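Local structure of nucleoside diphosphate kinase (Encephalitozoon cuniculi, 3MPD) at residues R7-I12 with K132-D137; E50-H55 with I117-D122; G93-Q98 with T104-Y109. The protein probably moves the gamma phosphate of ATP onto nucleoside diphosphates by a ping-pong mechanism through a phosphohistidine intermediate, supplying the cell with nucleoside triphosphates other than ATP. All blocks are in the same frame, centred on the assembly; numbering follows the deposited sequence.

Contact 1 of 3, residues R7-I12 with K132-D137; sequences RTFIMI and KLWIGD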
loop_
_atom_site.group_PDB
_atom_site.type_symbol
_atom_site.label_atom_id
_atom_site.label_comp_id
_atom_site.label_asym_id
_atom_site.label_seq_id
_atom_site.Cartn_x
_atom_site.Cartn_y
_atom_site.Cartn_z
ATOM N N ARG A 7 12.698 -1.010 12.362
ATOM C CA ARG A 7 11.644 -0.491 11.470
ATOM C C ARG A 7 11.775 1.000 11.124
ATOM O O ARG A 7 12.437 1.762 11.839
ATOM C CB ARG A 7 10.271 -0.769 12.042
ATOM C CG ARG A 7 10.245 -0.699 13.513
ATOM C CD ARG A 7 8.947 -1.222 14.054
ATOM N NE ARG A 7 8.531 -0.305 15.102
ATOM C CZ ARG A 7 7.313 -0.267 15.625
ATOM N NH1 ARG A 7 6.372 -1.112 15.208
ATOM N NH2 ARG A 7 7.049 0.627 16.565
ATOM N N THR A 8 11.128 1.411 10.027
ATOM C CA THR A 8 11.206 2.796 9.557
ATOM C C THR A 8 9.865 3.256 9.007
ATOM O O THR A 8 9.063 2.445 8.524
ATOM C CB THR A 8 12.350 2.998 8.517
ATOM O OG1 THR A 8 12.567 4.398 8.283
ATOM C CG2 THR A 8 12.076 2.281 7.188
ATOM N N PHE A 9 9.610 4.554 9.122
ATOM C CA PHE A 9 8.361 5.129 8.670
ATOM C C PHE A 9 8.578 5.777 7.320
ATOM O O PHE A 9 9.452 6.620 7.162
ATOM C CB PHE A 9 7.820 6.152 9.683
ATOM C CG PHE A 9 6.527 6.767 9.264
ATOM C CD1 PHE A 9 5.360 6.006 9.257
ATOM C CD2 PHE A 9 6.482 8.091 8.838
ATOM C CE1 PHE A 9 4.157 6.541 8.833
ATOM C CE2 PHE A 9 5.274 8.659 8.430
ATOM C CZ PHE A 9 4.108 7.877 8.414
ATOM N N ILE A 10 7.783 5.361 6.346
ATOM C CA ILE A 10 7.929 5.837 4.969
ATOM C C ILE A 10 6.583 6.400 4.547
ATOM O O ILE A 10 5.575 5.699 4.595
ATOM C CB ILE A 10 8.283 4.696 4.005
ATOM C CG1 ILE A 10 9.538 3.917 4.467
ATOM C CG2 ILE A 10 8.442 5.222 2.553
ATOM C CD1 ILE A 10 10.882 4.754 4.530
ATOM N N MET A 11 6.573 7.638 4.071
ATOM C CA MET A 11 5.316 8.260 3.696
ATOM C C MET A 11 5.436 8.874 2.320
ATOM O O MET A 11 6.305 9.736 2.085
ATOM C CB MET A 11 4.927 9.307 4.753
ATOM C CG MET A 11 3.652 10.070 4.456
ATOM S SD MET A 11 3.212 11.163 5.844
ATOM C CE MET A 11 4.697 12.148 6.071
ATOM N N ILE A 12 4.571 8.431 1.411
ATOM C CA ILE A 12 4.512 9.023 0.074
ATOM C C ILE A 12 3.734 10.334 0.165
ATOM O O ILE A 12 2.567 10.336 0.614
ATOM C CB ILE A 12 3.857 8.088 -0.963
ATOM C CG1 ILE A 12 4.576 6.734 -0.984
ATOM C CG2 ILE A 12 3.786 8.780 -2.381
ATOM C CD1 ILE A 12 4.019 5.747 -2.053
ATOM N N LYS A 132 4.194 5.798 15.927
ATOM C CA LYS A 132 3.147 6.012 16.940
ATOM C C LYS A 132 2.253 7.202 16.599
ATOM O O LYS A 132 1.067 7.197 16.894
ATOM C CB LYS A 132 3.739 6.196 18.350
ATOM C CG LYS A 132 4.535 4.989 18.875
ATOM C CD LYS A 132 5.190 5.300 20.229
ATOM C CE LYS A 132 6.575 4.645 20.337
ATOM N NZ LYS A 132 7.489 5.482 21.191
ATOM N N LEU A 133 2.830 8.215 15.968
ATOM C CA LEU A 133 2.079 9.405 15.573
ATOM C C LEU A 133 1.070 9.111 14.455
ATOM O O LEU A 133 -0.097 9.477 14.558
ATOM C CB LEU A 133 3.052 10.502 15.138
ATOM C CG LEU A 133 2.482 11.869 14.817
ATOM C CD1 LEU A 133 1.725 12.498 16.032
ATOM C CD2 LEU A 133 3.619 12.760 14.312
ATOM N N TRP A 134 1.524 8.427 13.406
ATOM C CA TRP A 134 0.710 8.216 12.207
ATOM C C TRP A 134 -0.076 6.906 12.142
ATOM O O TRP A 134 -1.141 6.857 11.518
ATOM C CB TRP A 134 1.604 8.262 10.958
ATOM C CG TRP A 134 2.195 9.584 10.668
ATOM C CD1 TRP A 134 3.417 10.048 11.075
ATOM C CD2 TRP A 134 1.612 10.618 9.889
ATOM N NE1 TRP A 134 3.631 11.311 10.588
ATOM C CE2 TRP A 134 2.536 11.687 9.856
ATOM C CE3 TRP A 134 0.398 10.748 9.206
ATOM C CZ2 TRP A 134 2.291 12.863 9.157
ATOM C CZ3 TRP A 134 0.144 11.916 8.522
ATOM C CH2 TRP A 134 1.089 12.967 8.503
ATOM N N ILE A 135 0.474 5.844 12.733
ATOM C CA ILE A 135 -0.066 4.486 12.566
ATOM C C ILE A 135 -0.699 3.966 13.850
ATOM O O ILE A 135 -1.845 3.518 13.833
ATOM C CB ILE A 135 1.026 3.471 12.110
ATOM C CG1 ILE A 135 1.744 3.954 10.862
ATOM C CG2 ILE A 135 0.417 2.093 11.875
ATOM C CD1 ILE A 135 0.881 3.958 9.619
ATOM N N GLY A 136 0.043 4.012 14.953
ATOM C CA GLY A 136 -0.479 3.570 16.256
ATOM C C GLY A 136 0.562 2.776 17.018
ATOM O O GLY A 136 1.686 2.580 16.537
ATOM N N ASP A 137 0.198 2.313 18.207
ATOM C CA ASP A 137 1.151 1.598 19.066
ATOM C C ASP A 137 1.066 0.084 18.903
ATOM O O ASP A 137 1.805 -0.650 19.578
ATOM C CB ASP A 137 0.946 1.929 20.553
ATOM C CG ASP A 137 -0.151 2.934 20.786
ATOM O OD1 ASP A 137 -0.001 4.100 20.356
ATOM O OD2 ASP A 137 -1.161 2.554 21.419
#
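F9 lays its ring against the five-membered ring of W134 in an offset stack: the two centroids are 4.5 Å apart and the planes are turned by only 15°. The outer end of the phenyl does the touching. F9 CZ sits 3.4 Å from W134 CG, and F9 CE2 comes to 3.5 Å from W134 CD1, so the phenyl meets the indole near CG, the atom through which the indole hangs on CB. F9 CG is anti to the backbone N (chi1 -180°), which stretches the side chain out from the strand until CZ reaches the helix residue.

Two residues on, M11 leaves the strand on the same side and meets the other half of the indole. Its SD stands 3.9 Å from the centroid of the W134 six-membered ring, 14° off the normal: a Met-aromatic contact. The chain bends at its last torsion, and CE ends 4.0 Å from W134 CZ2. F9 and M11 thus share one face of the tryptophan, ring over ring and sulfur over ring. I135 adds a smaller apolar touch, its CG1 lying 4.1 Å from F9 CE1.

Strand 7-12 is a middle strand of the antiparallel sheet, and W134 lies in the last part of helix 124-134, which lies over one side of it. The four strands run in the order 2-3-1-4, the ferredoxin-like topology of the NDK family. Beyond the stack, F9 also touches H119, the histidine probably phosphorylated during catalysis, so this piece of core backs onto the active site.

No hydrogen bond crosses between the two segments; dispersion and the flat fit of rings and sulfur hold them together. The buried indole N-H is served from elsewhere, donating to H52 ND1, and that bond, with the stack and the sulfur, limits how the indole can turn.

Contact 2 of 3, residues E50-H55 with I117-D122; sequences ETHYSH and IIHGSD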
loop_
_atom_site.group_PDB
_atom_site.type_symbol
_atom_site.label_atom_id
_atom_site.label_comp_id
_atom_site.label_asym_id
_atom_site.label_seq_id
_atom_site.Cartn_x
_atom_site.Cartn_y
_atom_site.Cartn_z
ATOM N N GLU A 50 2.584 19.292 12.342
ATOM C CA GLU A 50 3.367 20.144 13.245
ATOM C C GLU A 50 4.158 19.329 14.279
ATOM O O GLU A 50 5.277 19.689 14.639
ATOM C CB GLU A 50 2.444 21.191 13.924
ATOM C CG GLU A 50 1.880 22.191 12.898
ATOM C CD GLU A 50 0.864 23.201 13.438
ATOM O OE1 GLU A 50 0.408 23.090 14.601
ATOM O OE2 GLU A 50 0.520 24.122 12.663
ATOM N N THR A 51 3.574 18.229 14.744
ATOM C CA THR A 51 4.278 17.295 15.631
ATOM C C THR A 51 5.355 16.523 14.862
ATOM O O THR A 51 6.500 16.448 15.301
ATOM C CB THR A 51 3.306 16.296 16.270
ATOM O OG1 THR A 51 2.245 17.022 16.884
ATOM C CG2 THR A 51 4.015 15.412 17.310
ATOM N N HIS A 52 4.969 15.940 13.725
ATOM C CA HIS A 52 5.912 15.235 12.826
ATOM C C HIS A 52 7.143 16.089 12.507
ATOM O O HIS A 52 8.275 15.605 12.576
ATOM C CB HIS A 52 5.211 14.797 11.533
ATOM C CG HIS A 52 6.097 14.034 10.588
ATOM N ND1 HIS A 52 6.109 12.654 10.521
ATOM C CD2 HIS A 52 6.999 14.460 9.672
ATOM C CE1 HIS A 52 6.980 12.267 9.605
ATOM N NE2 HIS A 52 7.539 13.344 9.079
ATOM N N TYR A 53 6.915 17.361 12.190
ATOM C CA TYR A 53 8.003 18.263 11.806
ATOM C C TYR A 53 8.398 19.279 12.896
ATOM O O TYR A 53 8.893 20.364 12.563
ATOM C CB TYR A 53 7.669 18.982 10.478
ATOM C CG TYR A 53 7.653 18.072 9.249
ATOM C CD1 TYR A 53 8.836 17.473 8.763
ATOM C CD2 TYR A 53 6.454 17.796 8.575
ATOM C CE1 TYR A 53 8.828 16.623 7.619
ATOM C CE2 TYR A 53 6.433 16.948 7.428
ATOM C CZ TYR A 53 7.619 16.372 6.964
ATOM O OH TYR A 53 7.576 15.534 5.859
ATOM N N SER A 54 8.220 18.921 14.176
ATOM C CA SER A 54 8.511 19.842 15.297
ATOM C C SER A 54 9.954 20.352 15.308
ATOM O O SER A 54 10.213 21.508 15.658
ATOM C CB SER A 54 8.151 19.220 16.650
ATOM O OG SER A 54 8.843 18.000 16.831
ATOM N N HIS A 55 10.885 19.492 14.892
ATOM C CA HIS A 55 12.298 19.876 14.746
ATOM C C HIS A 55 12.523 20.973 13.685
ATOM O O HIS A 55 13.577 21.604 13.661
ATOM C CB HIS A 55 13.190 18.642 14.475
ATOM C CG HIS A 55 12.823 17.865 13.235
ATOM N ND1 HIS A 55 11.704 17.059 13.157
ATOM C CD2 HIS A 55 13.455 17.743 12.040
ATOM C CE1 HIS A 55 11.654 16.489 11.962
ATOM N NE2 HIS A 55 12.708 16.885 11.267
ATOM N N ILE A 117 8.809 13.984 -3.009
ATOM C CA ILE A 117 8.215 12.645 -3.313
ATOM C C ILE A 117 7.767 11.846 -2.084
ATOM O O ILE A 117 6.737 11.157 -2.118
ATOM C CB ILE A 117 9.167 11.736 -4.162
ATOM C CG1 ILE A 117 9.710 12.470 -5.404
ATOM C CG2 ILE A 117 8.479 10.406 -4.538
ATOM C CD1 ILE A 117 8.592 12.993 -6.359
ATOM N N ILE A 118 8.592 11.870 -1.034
ATOM C CA ILE A 118 8.530 10.848 -0.004
ATOM C C ILE A 118 9.244 11.354 1.252
ATOM O O ILE A 118 10.162 12.206 1.184
ATOM C CB ILE A 118 9.199 9.494 -0.530
ATOM C CG1 ILE A 118 8.952 8.305 0.397
ATOM C CG2 ILE A 118 10.702 9.679 -0.823
ATOM C CD1 ILE A 118 9.523 6.951 -0.242
ATOM N N HIS A 119 8.795 10.872 2.404
ATOM C CA HIS A 119 9.510 11.070 3.641
ATOM C C HIS A 119 9.995 9.718 4.131
ATOM O O HIS A 119 9.221 8.756 4.104
ATOM C CB HIS A 119 8.547 11.613 4.699
ATOM C CG HIS A 119 9.070 11.462 6.087
ATOM N ND1 HIS A 119 9.928 12.378 6.661
ATOM C CD2 HIS A 119 8.888 10.484 7.008
ATOM C CE1 HIS A 119 10.250 11.974 7.875
ATOM N NE2 HIS A 119 9.625 10.831 8.113
ATOM N N GLY A 120 11.237 9.623 4.621
ATOM C CA GLY A 120 11.642 8.419 5.362
ATOM C C GLY A 120 12.293 8.840 6.663
ATOM O O GLY A 120 12.982 9.860 6.689
ATOM N N SER A 121 12.092 8.074 7.744
ATOM C CA SER A 121 12.706 8.431 9.036
ATOM C C SER A 121 14.225 8.631 8.933
ATOM O O SER A 121 14.885 7.956 8.166
ATOM C CB SER A 121 12.416 7.361 10.102
ATOM O OG SER A 121 11.035 7.085 10.179
ATOM N N ASP A 122 14.773 9.549 9.725
ATOM C CA ASP A 122 16.214 9.813 9.677
ATOM C C ASP A 122 17.010 9.030 10.722
ATOM O O ASP A 122 18.225 8.910 10.610
ATOM C CB ASP A 122 16.538 11.320 9.707
ATOM C CG ASP A 122 16.176 12.003 11.018
ATOM O OD1 ASP A 122 15.584 11.384 11.940
ATOM O OD2 ASP A 122 16.495 13.215 11.121
HETATM O O HOH W 1 9.939 15.105 4.837
#
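H52 reaches from the end of its helix to the ring of H119. CG leaves CB anti to the backbone N (chi1 -178°), which carries the imidazole out from the helix. On one side of the imidazole, CD2 lies 3.2 Å above the centre of the Y53 ring, while ND1 on the other side is taken by the W134 indole. The tip does the crossing: CE1 comes to 3.4 Å from H119 NE2, and NE2 to 3.3 Å from H119 CE1. The edge of H52 therefore points into the face of H119, a T-shaped pair with centroids 4.4 Å apart and planes at 72°.

Y53 reaches the same histidine through water. Its OH is 2.6 Å from water 1, which lies in the plane of the H119 ring, 3.3 Å from ND1. That is the pros nitrogen, by similarity the one phosphorylated in catalysis. E130 OE1 hydrogen-bonds to H119 NE2, the other ring nitrogen, and probably helps set the rotation of the ring.

H119 belongs to strand 118-120, at the edge of the sheet beside strand 7-12; H52 ends helix 46-52, and helix 124-134 packs against it through E130 and L133.

Contact 3 of 3, residues G93-Q98 with T104-Y109; sequences GETNPQ and TIRGDY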
loop_
_atom_site.group_PDB
_atom_site.type_symbol
_atom_site.label_atom_id
_atom_site.label_comp_id
_atom_site.label_asym_id
_atom_site.label_seq_id
_atom_site.Cartn_x
_atom_site.Cartn_y
_atom_site.Cartn_z
ATOM N N GLY A 93 17.383 9.129 -1.169
ATOM C CA GLY A 93 18.291 10.143 -1.717
ATOM C C GLY A 93 18.205 11.430 -0.903
ATOM O O GLY A 93 17.305 11.591 -0.062
ATOM N N GLU A 94 19.151 12.324 -1.149
ATOM C CA GLU A 94 19.254 13.662 -0.512
ATOM C C GLU A 94 17.975 14.491 -0.509
ATOM O O GLU A 94 17.189 14.445 -1.446
ATOM C CB GLU A 94 20.350 14.488 -1.212
ATOM C CG GLU A 94 21.604 14.611 -0.363
ATOM C CD GLU A 94 22.458 13.363 -0.402
ATOM O OE1 GLU A 94 23.274 13.176 0.529
ATOM O OE2 GLU A 94 22.316 12.564 -1.364
ATOM N N THR A 95 17.805 15.288 0.537
ATOM C CA THR A 95 16.659 16.152 0.653
ATOM C C THR A 95 16.353 16.895 -0.667
ATOM O O THR A 95 15.223 16.871 -1.138
ATOM C CB THR A 95 16.888 17.166 1.782
ATOM O OG1 THR A 95 17.007 16.439 3.011
ATOM C CG2 THR A 95 15.722 18.166 1.873
ATOM N N ASN A 96 17.355 17.547 -1.238
ATOM C CA ASN A 96 17.207 18.248 -2.493
ATOM C C ASN A 96 17.412 17.264 -3.655
ATOM O O ASN A 96 18.525 16.731 -3.835
ATOM C CB ASN A 96 18.194 19.432 -2.576
ATOM C CG ASN A 96 17.971 20.313 -3.812
ATOM O OD1 ASN A 96 17.343 19.893 -4.769
ATOM N ND2 ASN A 96 18.499 21.538 -3.785
ATOM N N PRO A 97 16.357 17.031 -4.460
ATOM C CA PRO A 97 16.505 16.073 -5.579
ATOM C C PRO A 97 17.625 16.414 -6.564
ATOM O O PRO A 97 18.178 15.479 -7.171
ATOM C CB PRO A 97 15.124 16.111 -6.279
ATOM C CG PRO A 97 14.171 16.570 -5.175
ATOM C CD PRO A 97 14.993 17.598 -4.406
ATOM N N GLN A 98 17.992 17.691 -6.711
ATOM C CA GLN A 98 19.161 18.042 -7.586
ATOM C C GLN A 98 20.460 17.441 -7.057
ATOM O O GLN A 98 21.397 17.187 -7.815
ATOM C CB GLN A 98 19.413 19.566 -7.727
ATOM C CG GLN A 98 18.262 20.510 -7.784
ATOM C CD GLN A 98 18.714 22.001 -7.715
ATOM O OE1 GLN A 98 18.692 22.639 -6.643
ATOM N NE2 GLN A 98 19.147 22.547 -8.869
ATOM N N THR A 104 18.153 6.985 -7.196
ATOM C CA THR A 104 17.329 7.146 -5.969
ATOM C C THR A 104 15.937 7.628 -6.351
ATOM O O THR A 104 15.720 8.126 -7.455
ATOM C CB THR A 104 17.944 8.170 -4.946
ATOM O OG1 THR A 104 18.006 9.486 -5.517
ATOM C CG2 THR A 104 19.370 7.738 -4.484
ATOM N N ILE A 105 14.989 7.506 -5.437
ATOM C CA ILE A 105 13.646 7.988 -5.650
ATOM C C ILE A 105 13.625 9.482 -5.989
ATOM O O ILE A 105 13.004 9.881 -6.956
ATOM C CB ILE A 105 12.769 7.674 -4.420
ATOM C CG1 ILE A 105 12.532 6.152 -4.364
ATOM C CG2 ILE A 105 11.433 8.376 -4.529
ATOM C CD1 ILE A 105 11.966 5.683 -2.999
ATOM N N ARG A 106 14.308 10.290 -5.181
ATOM C CA ARG A 106 14.351 11.744 -5.434
ATOM C C ARG A 106 15.171 12.079 -6.671
ATOM O O ARG A 106 14.808 12.966 -7.435
ATOM C CB ARG A 106 14.880 12.507 -4.209
ATOM C CG ARG A 106 13.862 12.453 -3.055
ATOM C CD ARG A 106 14.420 12.989 -1.735
ATOM N NE ARG A 106 13.367 13.049 -0.697
ATOM C CZ ARG A 106 13.646 13.118 0.597
ATOM N NH1 ARG A 106 14.908 13.126 0.996
ATOM N NH2 ARG A 106 12.678 13.172 1.495
ATOM N N GLY A 107 16.274 11.362 -6.873
ATOM C CA GLY A 107 17.067 11.594 -8.079
ATOM C C GLY A 107 16.327 11.307 -9.391
ATOM O O GLY A 107 16.565 11.976 -10.405
ATOM N N ASP A 108 15.494 10.272 -9.390
ATOM C CA ASP A 108 14.805 9.825 -10.619
ATOM C C ASP A 108 13.486 10.579 -10.893
ATOM O O ASP A 108 13.109 10.771 -12.048
ATOM C CB ASP A 108 14.504 8.318 -10.550
ATOM C CG ASP A 108 15.775 7.447 -10.651
ATOM O OD1 ASP A 108 16.858 7.921 -11.096
ATOM O OD2 ASP A 108 15.683 6.276 -10.274
ATOM N N TYR A 109 12.800 11.005 -9.839
ATOM C CA TYR A 109 11.423 11.556 -9.995
ATOM C C TYR A 109 11.275 12.969 -9.459
ATOM O O TYR A 109 10.340 13.678 -9.813
ATOM C CB TYR A 109 10.386 10.652 -9.268
ATOM C CG TYR A 109 10.484 9.164 -9.579
ATOM C CD1 TYR A 109 10.440 8.709 -10.884
ATOM C CD2 TYR A 109 10.572 8.213 -8.562
ATOM C CE1 TYR A 109 10.563 7.335 -11.204
ATOM C CE2 TYR A 109 10.657 6.808 -8.862
ATOM C CZ TYR A 109 10.648 6.390 -10.194
ATOM O OH TYR A 109 10.759 5.045 -10.534
HETATM O O HOH W 2 15.626 14.248 3.677
#
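R106 carries the polar contacts across to the loop. Its NH1 donates to G93 O at 3.0 Å, a weak bond bent to 133°, and also to water 2 at 3.0 Å; the same water lies 2.7 Å from T95 OG1. The backbone T95 O sits over one face of the guanidinium. NE and NH2 also bond, to N116 O and I118 O. These bonds probably help to orient the arginine, a likely ATP ligand like T95, without nucleotide.

The proline-bearing segment 93-98 belongs to the Kpn loop of NDP kinases, and helix 105-109 forms part of the same excursion. Within it, the N-cap T104 turns OG1 back to accept from G107 N at 2.9 Å, and the same OG1 also hydrogen-bonds to S101 O, while N96 OD1 takes Q98 N in an Asx turn.

Van der Waals contacts fill in between. The extended chain of R106 from CG to NE carries CD past E94 O, at 3.1 Å, and the guanidinium on to G93 O. P97 CB rests 3.4 Å from R106 O, and the T104 side chain packs on the G93 backbone, its CB 3.8 Å from G93 CA.

Contact 1 is buried core, contact 2 partly buried, and contact 3 a surface feature farther from the centre of the chain. The chemistry follows that gradient: stacked rings and sulfur in contact 1, imidazoles and a water in contact 2, backbone carbonyls gathered along an arginine in contact 3. Contacts 1 and 2 share the sheet, where strands 7-12 and 118-120 are hydrogen-bonded neighbours (M11 O to H119 N, 2.8 Å). Contact 3 has no touch with contact 1 but joins contact 2, where I105 packs against I117 and I118. H119 of contact 2, the histidine probably phosphorylated during catalysis, thus lies between the core and the probable nucleotide-binding residues of contact 3.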